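Local structure of UDP-N-acetylenolpyruvoylglucosamine reductase (Listeria monocytogenes, 3TX1) at residues A[66-71]-A[173-178]; A[88-93]-A[316-321]; A[135-140]-A[210-215]. The protein binds FAD and probably reduces UDP-N-acetylenolpyruvoylglucosamine to UDP-N-acetylmuramate with NADPH during peptidoglycan synthesis. All coordinates share one frame; numbering follows the deposited sequence.

Contact 1: residues A[66-71]-A[173-178]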
loop_
_atom_site.group_PDB
_atom_site.type_symbol
_atom_site.label_atom_id
_atom_site.label_comp_id
_atom_site.label_asym_id
_atom_site.label_seq_id
_atom_site.Cartn_x
_atom_site.Cartn_y
_atom_site.Cartn_z
ATOM N N GLU A 66 -18.470 -9.620 8.261
ATOM C CA GLU A 66 -18.947 -8.574 7.363
ATOM C C GLU A 66 -18.111 -8.577 6.104
ATOM O O GLU A 66 -18.638 -8.456 4.996
ATOM C CB GLU A 66 -18.890 -7.207 8.013
ATOM C CG GLU A 66 -19.967 -6.970 9.058
ATOM C CD GLU A 66 -20.084 -5.509 9.532
ATOM O OE1 GLU A 66 -19.243 -4.629 9.235
ATOM O OE2 GLU A 66 -21.068 -5.225 10.224
ATOM N N ALA A 67 -16.802 -8.742 6.254
ATOM C CA ALA A 67 -15.961 -8.714 5.063
ATOM C C ALA A 67 -16.333 -9.876 4.149
ATOM O O ALA A 67 -16.367 -9.714 2.936
ATOM C CB ALA A 67 -14.472 -8.706 5.407
ATOM N N GLN A 68 -16.658 -11.013 4.756
ATOM C CA GLN A 68 -17.017 -12.237 4.073
ATOM C C GLN A 68 -18.286 -12.131 3.256
ATOM O O GLN A 68 -18.332 -12.491 2.086
ATOM C CB GLN A 68 -17.200 -13.348 5.088
ATOM C CG GLN A 68 -15.869 -13.842 5.613
ATOM C CD GLN A 68 -16.000 -15.057 6.500
ATOM O OE1 GLN A 68 -16.355 -14.937 7.679
ATOM N NE2 GLN A 68 -15.708 -16.238 5.949
ATOM N N GLU A 69 -19.322 -11.619 3.877
ATOM C CA GLU A 69 -20.559 -11.500 3.205
ATOM C C GLU A 69 -20.430 -10.630 1.959
ATOM O O GLU A 69 -21.000 -10.946 0.902
ATOM C CB GLU A 69 -21.598 -10.959 4.173
ATOM C CG GLU A 69 -21.923 -11.954 5.276
ATOM C CD GLU A 69 -22.923 -11.398 6.268
ATOM O OE1 GLU A 69 -22.571 -10.322 6.808
ATOM O OE2 GLU A 69 -24.026 -12.023 6.501
ATOM N N VAL A 70 -19.641 -9.572 2.054
ATOM C CA VAL A 70 -19.526 -8.637 0.938
ATOM C C VAL A 70 -18.708 -9.227 -0.204
ATOM O O VAL A 70 -19.110 -9.129 -1.375
ATOM C CB VAL A 70 -19.004 -7.264 1.414
ATOM C CG1 VAL A 70 -18.783 -6.311 0.256
ATOM C CG2 VAL A 70 -19.974 -6.661 2.422
ATOM N N VAL A 71 -17.601 -9.883 0.145
ATOM C CA VAL A 71 -16.762 -10.558 -0.833
ATOM C C VAL A 71 -17.534 -11.643 -1.528
ATOM O O VAL A 71 -17.457 -11.781 -2.748
ATOM C CB VAL A 71 -15.514 -11.191 -0.194
ATOM C CG1 VAL A 71 -14.846 -12.206 -1.120
ATOM C CG2 VAL A 71 -14.529 -10.114 0.163
ATOM N N THR A 173 -4.238 -14.573 8.019
ATOM C CA THR A 173 -5.632 -14.944 7.833
ATOM C C THR A 173 -6.112 -14.227 6.584
ATOM O O THR A 173 -5.964 -13.019 6.452
ATOM C CB THR A 173 -6.530 -14.510 8.985
ATOM O OG1 THR A 173 -5.984 -14.990 10.207
ATOM C CG2 THR A 173 -7.935 -15.088 8.795
ATOM N N VAL A 174 -6.758 -14.960 5.710
ATOM C CA VAL A 174 -7.121 -14.421 4.450
ATOM C C VAL A 174 -8.526 -14.833 3.949
ATOM O O VAL A 174 -9.137 -15.771 4.471
ATOM C CB VAL A 174 -6.009 -14.881 3.500
ATOM C CG1 VAL A 174 -6.535 -15.542 2.240
ATOM C CG2 VAL A 174 -5.028 -13.768 3.243
ATOM N N LEU A 175 -9.038 -14.100 2.963
ATOM C CA LEU A 175 -10.285 -14.441 2.295
ATOM C C LEU A 175 -10.022 -14.734 0.846
ATOM O O LEU A 175 -9.412 -13.950 0.126
ATOM C CB LEU A 175 -11.344 -13.337 2.397
ATOM C CG LEU A 175 -12.020 -13.019 3.759
ATOM C CD1 LEU A 175 -13.244 -12.140 3.544
ATOM C CD2 LEU A 175 -12.432 -14.242 4.561
ATOM N N THR A 176 -10.481 -15.888 0.415
ATOM C CA THR A 176 -10.374 -16.255 -0.980
ATOM C C THR A 176 -11.437 -15.457 -1.734
ATOM O O THR A 176 -12.357 -14.878 -1.133
ATOM C CB THR A 176 -10.585 -17.758 -1.171
ATOM O OG1 THR A 176 -11.952 -18.085 -0.915
ATOM C CG2 THR A 176 -9.701 -18.547 -0.210
ATOM N N GLN A 177 -11.321 -15.429 -3.055
ATOM C CA GLN A 177 -12.263 -14.663 -3.865
ATOM C C GLN A 177 -13.710 -15.091 -3.687
ATOM O O GLN A 177 -14.630 -14.314 -3.971
ATOM C CB GLN A 177 -11.870 -14.687 -5.336
ATOM C CG GLN A 177 -10.734 -13.738 -5.709
ATOM C CD GLN A 177 -10.601 -13.572 -7.224
ATOM O OE1 GLN A 177 -11.107 -14.389 -8.005
ATOM N NE2 GLN A 177 -9.929 -12.507 -7.645
ATOM N N THR A 178 -13.923 -16.320 -3.213
ATOM C CA THR A 178 -15.292 -16.780 -3.009
ATOM C C THR A 178 -15.819 -16.303 -1.653
ATOM O O THR A 178 -17.015 -16.388 -1.393
ATOM C CB THR A 178 -15.455 -18.309 -3.111
ATOM O OG1 THR A 178 -14.939 -18.918 -1.937
ATOM C CG2 THR A 178 -14.762 -18.883 -4.324
HETATM O O HOH W 1 -14.983 -11.560 -4.911
#

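Contact 2: residues A[88-93]-A[316-321]. With FAD (flavin-adenine dinucleotide), chain B; SO4 (sulfate ion), chain E.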
loop_
_atom_site.group_PDB
_atom_site.type_symbol
_atom_site.label_atom_id
_atom_site.label_comp_id
_atom_site.label_asym_id
_atom_site.label_seq_id
_atom_site.Cartn_x
_atom_site.Cartn_y
_atom_site.Cartn_z
ATOM N N SER A 88 -0.988 4.016 -0.414
ATOM C CA SER A 88 0.305 4.653 -0.319
ATOM C C SER A 88 1.114 4.096 -1.439
ATOM O O SER A 88 2.225 4.543 -1.687
ATOM C CB SER A 88 0.964 4.469 1.048
ATOM O OG SER A 88 1.460 3.160 1.238
ATOM N N ASN A 89 0.541 3.124 -2.139
ATOM C CA ASN A 89 1.213 2.515 -3.287
ATOM C C ASN A 89 0.306 2.353 -4.514
ATOM O O ASN A 89 0.452 1.404 -5.290
ATOM C CB ASN A 89 1.781 1.164 -2.945
ATOM C CG ASN A 89 2.747 0.689 -3.997
ATOM O OD1 ASN A 89 3.278 1.513 -4.731
ATOM N ND2 ASN A 89 3.011 -0.633 -4.068
ATOM N N LEU A 90 -0.651 3.267 -4.668
ATOM C CA LEU A 90 -1.472 3.288 -5.864
ATOM C C LEU A 90 -2.060 4.665 -6.166
ATOM O O LEU A 90 -2.128 5.580 -5.263
ATOM C CB LEU A 90 -2.528 2.184 -5.870
ATOM C CG LEU A 90 -3.662 2.187 -4.861
ATOM C CD1 LEU A 90 -4.571 3.378 -5.104
ATOM C CD2 LEU A 90 -4.454 0.895 -5.005
ATOM N N ILE A 91 -2.317 4.728 -7.474
ATOM C CA ILE A 91 -2.939 5.782 -8.185
ATOM C C ILE A 91 -4.137 5.139 -8.844
ATOM O O ILE A 91 -4.075 4.095 -9.489
ATOM C CB ILE A 91 -1.996 6.387 -9.234
ATOM C CG1 ILE A 91 -0.750 6.938 -8.535
ATOM C CG2 ILE A 91 -2.709 7.469 -10.048
ATOM C CD1 ILE A 91 0.330 7.375 -9.492
ATOM N N ILE A 92 -5.226 5.813 -8.566
ATOM C CA ILE A 92 -6.628 5.619 -8.982
ATOM C C ILE A 92 -7.042 6.739 -9.909
ATOM O O ILE A 92 -7.217 7.865 -9.452
ATOM C CB ILE A 92 -7.658 5.677 -7.833
ATOM C CG1 ILE A 92 -7.385 4.636 -6.755
ATOM C CG2 ILE A 92 -9.055 5.432 -8.388
ATOM C CD1 ILE A 92 -7.833 5.113 -5.392
ATOM N N LYS A 93 -7.269 6.411 -11.181
ATOM C CA LYS A 93 -7.664 7.391 -12.208
ATOM C C LYS A 93 -8.912 8.137 -11.811
ATOM O O LYS A 93 -9.684 7.644 -11.028
ATOM C CB LYS A 93 -7.868 6.698 -13.549
ATOM C CG LYS A 93 -6.632 5.910 -13.953
ATOM C CD LYS A 93 -6.721 5.311 -15.349
ATOM C CE LYS A 93 -5.369 4.712 -15.735
ATOM N NZ LYS A 93 -5.371 4.203 -17.132
ATOM N N LYS A 316 0.864 0.955 -8.154
ATOM C CA LYS A 316 -0.273 0.339 -8.893
ATOM C C LYS A 316 -1.128 1.400 -9.516
ATOM O O LYS A 316 -1.369 2.440 -8.887
ATOM C CB LYS A 316 -1.228 -0.457 -7.982
ATOM C CG LYS A 316 -0.624 -1.550 -7.140
ATOM C CD LYS A 316 -0.056 -2.655 -7.996
ATOM C CE LYS A 316 0.647 -3.652 -7.080
ATOM N NZ LYS A 316 1.280 -4.772 -7.839
ATOM N N ILE A 317 -1.651 1.080 -10.698
ATOM C CA ILE A 317 -2.508 1.957 -11.475
ATOM C C ILE A 317 -3.878 1.320 -11.633
ATOM O O ILE A 317 -3.971 0.228 -12.198
ATOM C CB ILE A 317 -1.905 2.200 -12.886
ATOM C CG1 ILE A 317 -0.823 3.287 -12.836
ATOM C CG2 ILE A 317 -2.973 2.605 -13.901
ATOM C CD1 ILE A 317 0.515 2.828 -12.317
ATOM N N ILE A 318 -4.939 1.986 -11.159
ATOM C CA ILE A 318 -6.303 1.411 -11.232
ATOM C C ILE A 318 -7.420 2.442 -11.446
ATOM O O ILE A 318 -7.260 3.622 -11.092
ATOM C CB ILE A 318 -6.665 0.580 -9.983
ATOM C CG1 ILE A 318 -6.651 1.478 -8.746
ATOM C CG2 ILE A 318 -5.761 -0.642 -9.836
ATOM C CD1 ILE A 318 -7.275 0.864 -7.524
ATOM N N GLY A 319 -8.563 1.950 -11.948
ATOM C CA GLY A 319 -9.722 2.759 -12.339
ATOM C C GLY A 319 -9.613 2.911 -13.850
ATOM O O GLY A 319 -8.752 2.274 -14.441
ATOM N N GLU A 320 -10.498 3.658 -14.510
ATOM C CA GLU A 320 -10.241 3.952 -15.934
ATOM C C GLU A 320 -10.221 5.421 -16.237
ATOM O O GLU A 320 -10.366 6.247 -15.340
ATOM C CB GLU A 320 -11.091 3.197 -16.966
ATOM C CG GLU A 320 -12.574 3.118 -16.689
ATOM C CD GLU A 320 -12.890 1.949 -15.803
ATOM O OE1 GLU A 320 -11.978 1.116 -15.628
ATOM O OE2 GLU A 320 -14.031 1.864 -15.299
ATOM N N ASP A 321 -10.047 5.738 -17.514
ATOM C CA ASP A 321 -9.924 7.117 -17.935
ATOM C C ASP A 321 -11.252 7.840 -17.870
ATOM O O ASP A 321 -12.210 7.412 -18.510
ATOM C CB ASP A 321 -9.310 7.174 -19.328
ATOM C CG ASP A 321 -7.809 6.881 -19.325
ATOM O OD1 ASP A 321 -7.259 6.424 -18.296
ATOM O OD2 ASP A 321 -7.172 7.128 -20.372
HETATM P PA FAD B . -2.480 0.387 -1.104
HETATM O O1A FAD B . -3.805 0.801 -0.559
HETATM O O2A FAD B . -1.609 1.402 -1.787
HETATM O O5B FAD B . -2.698 -0.757 -2.198
HETATM C C5B FAD B . -1.531 -1.554 -2.377
HETATM C C4B FAD B . -1.844 -2.888 -3.021
HETATM O O4B FAD B . -2.154 -3.856 -2.031
HETATM C C3B FAD B . -3.004 -2.908 -3.991
HETATM O O3B FAD B . -2.748 -4.001 -4.907
HETATM C C2B FAD B . -4.152 -3.285 -3.056
HETATM O O2B FAD B . -5.349 -3.837 -3.639
HETATM C C1B FAD B . -3.479 -4.336 -2.223
HETATM N N9A FAD B . -4.074 -4.381 -0.899
HETATM C C8A FAD B . -4.212 -3.376 -0.021
HETATM N N7A FAD B . -4.734 -3.870 1.136
HETATM C C5A FAD B . -4.923 -5.203 1.017
HETATM C C6A FAD B . -5.468 -6.332 1.816
HETATM N N6A FAD B . -5.957 -6.186 3.079
HETATM N N1A FAD B . -5.460 -7.554 1.242
HETATM C C2A FAD B . -4.994 -7.770 0.019
HETATM N N3A FAD B . -4.523 -6.810 -0.778
HETATM C C4A FAD B . -4.468 -5.530 -0.344
HETATM N N1 FAD B . 7.080 0.320 0.133
HETATM C C2 FAD B . 8.145 -0.425 0.518
HETATM O O2 FAD B . 8.129 -1.653 0.333
HETATM N N3 FAD B . 9.228 0.071 1.132
HETATM C C4 FAD B . 9.388 1.360 1.397
HETATM O O4 FAD B . 10.432 1.793 1.937
HETATM C C4X FAD B . 8.273 2.235 1.006
HETATM N N5 FAD B . 8.346 3.541 1.241
HETATM C C5X FAD B . 7.359 4.383 0.902
HETATM C C6 FAD B . 7.506 5.729 1.201
HETATM C C7 FAD B . 6.509 6.619 0.898
HETATM C C7M FAD B . 6.690 8.081 1.213
HETATM C C8 FAD B . 5.285 6.084 0.261
HETATM C C8M FAD B . 4.163 6.985 -0.109
HETATM C C9 FAD B . 5.141 4.755 -0.030
HETATM C C9A FAD B . 6.149 3.870 0.266
HETATM N N10 FAD B . 6.022 2.485 -0.003
HETATM C C10 FAD B . 7.088 1.641 0.358
HETATM C "C1'" FAD B . 4.817 1.963 -0.673
HETATM C "C2'" FAD B . 3.757 1.546 0.320
HETATM O "O2'" FAD B . 4.017 2.131 1.593
HETATM C "C3'" FAD B . 3.743 0.041 0.512
HETATM O "O3'" FAD B . 3.599 -0.529 -0.783
HETATM C "C4'" FAD B . 2.568 -0.356 1.401
HETATM O "O4'" FAD B . 2.788 -1.631 2.022
HETATM C "C5'" FAD B . 1.236 -0.311 0.672
HETATM O "O5'" FAD B . 0.238 -0.162 1.653
HETATM P P FAD B . -1.240 0.311 1.356
HETATM O O1P FAD B . -2.036 -0.197 2.503
HETATM O O2P FAD B . -1.114 1.777 1.113
HETATM O O3P FAD B . -1.633 -0.378 0.006
HETATM S S SO4 E . -1.504 -7.317 -8.106
HETATM O O1 SO4 E . -2.067 -8.528 -7.455
HETATM O O2 SO4 E . -0.080 -7.168 -7.721
HETATM O O3 SO4 E . -1.636 -7.442 -9.577
HETATM O O4 SO4 E . -2.252 -6.107 -7.686
#

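Contact 3: residues A[135-140]-A[210-215]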
loop_
_atom_site.group_PDB
_atom_site.type_symbol
_atom_site.label_atom_id
_atom_site.label_comp_id
_atom_site.label_asym_id
_atom_site.label_seq_id
_atom_site.Cartn_x
_atom_site.Cartn_y
_atom_site.Cartn_z
ATOM N N GLU A 135 7.843 -4.063 22.954
ATOM C CA GLU A 135 7.952 -5.420 23.475
ATOM C C GLU A 135 9.381 -5.941 23.370
ATOM O O GLU A 135 9.679 -7.056 23.797
ATOM C CB GLU A 135 6.995 -6.357 22.734
ATOM C CG GLU A 135 5.614 -5.770 22.493
ATOM C CD GLU A 135 4.849 -5.535 23.781
ATOM O OE1 GLU A 135 4.780 -6.465 24.612
ATOM O OE2 GLU A 135 4.316 -4.420 23.963
ATOM N N SER A 136 10.289 -5.173 22.860
ATOM C CA SER A 136 11.581 -5.752 22.750
ATOM C C SER A 136 11.429 -6.928 21.830
ATOM O O SER A 136 11.832 -8.018 22.113
ATOM C CB SER A 136 12.058 -6.205 24.111
ATOM O OG SER A 136 12.230 -5.098 24.948
ATOM N N LEU A 137 10.823 -6.686 20.695
ATOM C CA LEU A 137 10.856 -7.667 19.617
ATOM C C LEU A 137 11.604 -7.129 18.403
ATOM O O LEU A 137 11.364 -6.005 17.962
ATOM C CB LEU A 137 9.434 -8.073 19.220
ATOM C CG LEU A 137 8.836 -9.266 19.968
ATOM C CD1 LEU A 137 7.349 -9.397 19.671
ATOM C CD2 LEU A 137 9.572 -10.548 19.613
ATOM N N SER A 138 12.513 -7.937 17.867
ATOM C CA SER A 138 13.298 -7.543 16.706
ATOM C C SER A 138 12.944 -8.305 15.437
ATOM O O SER A 138 12.578 -9.478 15.471
ATOM C CB SER A 138 14.791 -7.682 16.991
ATOM O OG SER A 138 15.523 -7.305 15.846
ATOM N N GLY A 139 13.082 -7.612 14.323
ATOM C CA GLY A 139 12.822 -8.201 13.036
ATOM C C GLY A 139 12.008 -7.257 12.186
ATOM O O GLY A 139 11.999 -7.410 10.961
ATOM N N LEU A 140 11.296 -6.315 12.828
ATOM C CA LEU A 140 10.487 -5.330 12.089
ATOM C C LEU A 140 11.154 -3.959 11.846
ATOM O O LEU A 140 10.663 -3.146 11.059
ATOM C CB LEU A 140 9.114 -5.108 12.744
ATOM C CG LEU A 140 7.962 -6.073 12.451
ATOM C CD1 LEU A 140 6.712 -5.518 13.127
ATOM C CD2 LEU A 140 7.700 -6.339 10.962
ATOM N N PHE A 210 3.644 -12.163 12.641
ATOM C CA PHE A 210 5.088 -12.072 12.418
ATOM C C PHE A 210 5.894 -12.790 13.520
ATOM O O PHE A 210 5.649 -12.571 14.718
ATOM C CB PHE A 210 5.492 -10.619 12.367
ATOM C CG PHE A 210 4.615 -9.763 11.504
ATOM C CD1 PHE A 210 3.639 -8.956 12.080
ATOM C CD2 PHE A 210 4.810 -9.705 10.123
ATOM C CE1 PHE A 210 2.849 -8.129 11.301
ATOM C CE2 PHE A 210 4.028 -8.883 9.333
ATOM C CZ PHE A 210 3.048 -8.096 9.927
ATOM N N SER A 211 6.817 -13.669 13.110
ATOM C CA SER A 211 7.716 -14.415 14.019
ATOM C C SER A 211 8.936 -13.570 14.410
ATOM O O SER A 211 9.938 -13.557 13.692
ATOM C CB SER A 211 8.232 -15.670 13.330
ATOM O OG SER A 211 7.355 -16.753 13.478
ATOM N N LEU A 212 8.914 -12.887 15.532
ATOM C CA LEU A 212 10.064 -12.080 15.862
ATOM C C LEU A 212 10.985 -12.728 16.886
ATOM O O LEU A 212 10.730 -13.797 17.375
ATOM C CB LEU A 212 9.632 -10.696 16.319
ATOM C CG LEU A 212 8.601 -9.942 15.490
ATOM C CD1 LEU A 212 8.352 -8.554 16.026
ATOM C CD2 LEU A 212 8.894 -9.936 14.011
ATOM N N ALA A 213 12.072 -12.078 17.198
ATOM C CA ALA A 213 12.968 -12.590 18.221
ATOM C C ALA A 213 13.190 -11.566 19.357
ATOM O O ALA A 213 13.173 -10.350 19.131
ATOM C CB ALA A 213 14.288 -13.005 17.594
ATOM N N LEU A 214 13.377 -12.055 20.584
ATOM C CA LEU A 214 13.675 -11.159 21.715
ATOM C C LEU A 214 15.099 -10.584 21.667
ATOM O O LEU A 214 16.068 -11.297 21.415
ATOM C CB LEU A 214 13.332 -11.780 23.075
ATOM C CG LEU A 214 11.846 -11.645 23.438
ATOM C CD1 LEU A 214 11.488 -12.629 24.539
ATOM C CD2 LEU A 214 11.426 -10.222 23.815
ATOM N N GLU A 215 15.176 -9.274 21.886
ATOM C CA GLU A 215 16.395 -8.497 21.820
ATOM C C GLU A 215 16.198 -7.164 22.546
ATOM O O GLU A 215 15.076 -6.641 22.625
ATOM C CB GLU A 215 16.809 -8.306 20.355
ATOM C CG GLU A 215 18.115 -7.566 20.137
ATOM C CD GLU A 215 18.501 -7.447 18.670
ATOM O OE1 GLU A 215 17.725 -7.914 17.788
ATOM O OE2 GLU A 215 19.585 -6.872 18.400
#

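Contact 1: residues A[66-71]-A[173-178]
L175 reaches from the end of its strand to one side of the helix carrying A67, Q68 and V71, and both of its methyls pack on Q68 CG. CD2 comes closest, with L175 CD2 3.6 Å from Q68 CG, and the two side chains cross at about a right angle. CD1 also reaches two smaller groups of the helix: L175 CD1 stands 4.1 Å from A67 CB and an equal 4.1 Å from V71 CG2. The methyls of V71 have separate tasks. Its first torsion, 164°, sets CG1 anti to the backbone N, which turns that methyl to the loop following the strand and leaves CG2 for the leucine. V71 CG1 accordingly meets backbone rather than side chains, 3.6 Å from Q177 O and close to T176 O as well.

No direct hydrogen bond crosses the contact; a water does the polar joining. It donates to Q177 O at 2.9 Å and to V71 O at a longer 3.3 Å, tying the helix backbone to the loop. Within that loop the T176 and T178 hydroxyls pair, OG1 to OG1, at 3.3 Å. The amide of Q68, carried outward on an extended chain, bonds through NE2 to G179 O, a bond consistent with the Q68 methylene groups staying over the leucine.

The short axes of 66-71 and 173-175 run in the same general direction, 27° apart and 10.2 Å at closest approach, a separation that suits one layer of side chains. Helix 64-76 thus packs on the end of strand 169-175. There L175 also touches L181 of strand 181-185 and I204 and L206 of strand 204-214, so one leucine joins the helix to three neighbouring strands of the antiparallel sheet.

Contact 2: residues A[88-93]-A[316-321]
With CG of L90 (chi1 66°) and CG1 of I318 (chi1 62°) each between the backbone N and the carbonyl carbon, the two side chains meet: L90 CD2 and I318 CD1 come to 3.8 Å. I92 lies alongside I318 and points the same way, its CG1 also 3.8 Å from I318 CG1. On the other face of the strand pair I317 touches M293 of helix 289-307, and I91 faces the same helix in the conformer given.

The backbones pair in parallel, with alternating bonds. I91 N gives an almost straight bond to K316 O (2.9 Å, 174° at the hydrogen), and I91 O receives I318 N at 2.8 Å; the bonds from K316 N to N89 O and from K93 N to I318 O extend the pairing at its two ends. Beyond the strands the extended K93 side chain passes I317 and brings NZ to D321 OD1 (3.1 Å), a salt bridge to a poorly ordered residue. K316 bends at its second torsion, so that NZ leaves the strands and binds O2 of a sulfate at 2.8 Å.

Just before strand 90-92 the chain grips the cofactor: S88 N bonds to FAD O2P at 2.7 Å, S88 OG reaches the same oxygen, and N89 N bonds to FAD O2A at 2.8 Å. Both phosphates are thus held by successive backbone amides, the pyrophosphate-binding loop of the PCMH-type FAD fold, here paired with the C-terminal strand just after E314, a predicted active-site residue.

Contact 3: residues A[135-140]-A[210-215]
L137 and L212 pack where the short strand after helix 125-134 pairs antiparallel with the end of strand 204-214, at the margin of the antiparallel sheet. Two backbone bonds define the hydrogen-bonded pair S138-A213: S138 N to A213 O at 2.8 Å, and A213 N to S138 O at 3.2 Å. Both are close to straight, 170° and 171° at the hydrogen.

The apolar part centres on L212, whose side chain crosses that of L137 at about a right angle. L137 CB and CD1 face L212 CD1, while L137 CD2 lies over L212 CB. On its other branch, L212 CD2 approaches L140 CG at 4.3 Å. Both leucines of the crossed pair also touch I117 of strand 116-120.

Turns shape the approach. S136, with positive phi, closes the helix in a Schellman motif, and G139 takes a positive phi suited to glycine before L140 turns back to the helix.

The polar side chains meet beside the S138-A213 pair. S138 sets OG anti to its backbone N (chi1 180°), where that hydroxyl is hydrogen-bonded to OE2 of E141 and lies 3.0 Å from E215 OE1.

Contact 2 lies nearest the centre of the chain, about 11 Å from it centre to centre, against about 19 Å for contact 1 and 23 Å for contact 3; all three are only partly buried. Contacts 1 and 3 engage one antiparallel sheet through adjacent strands, 169-175 and 204-214, with centres about 30 Å apart, while contact 2 forms a separate two-stranded parallel sheet. Their chemistry follows: helix on strand gives side-chain packing bridged by water in contact 1, whereas strand pairing gives direct backbone bonds in contacts 2 and 3, four against two. Contact 2 alone of the three bonds directly to FAD; contact 3 lies across the chain's centre from it.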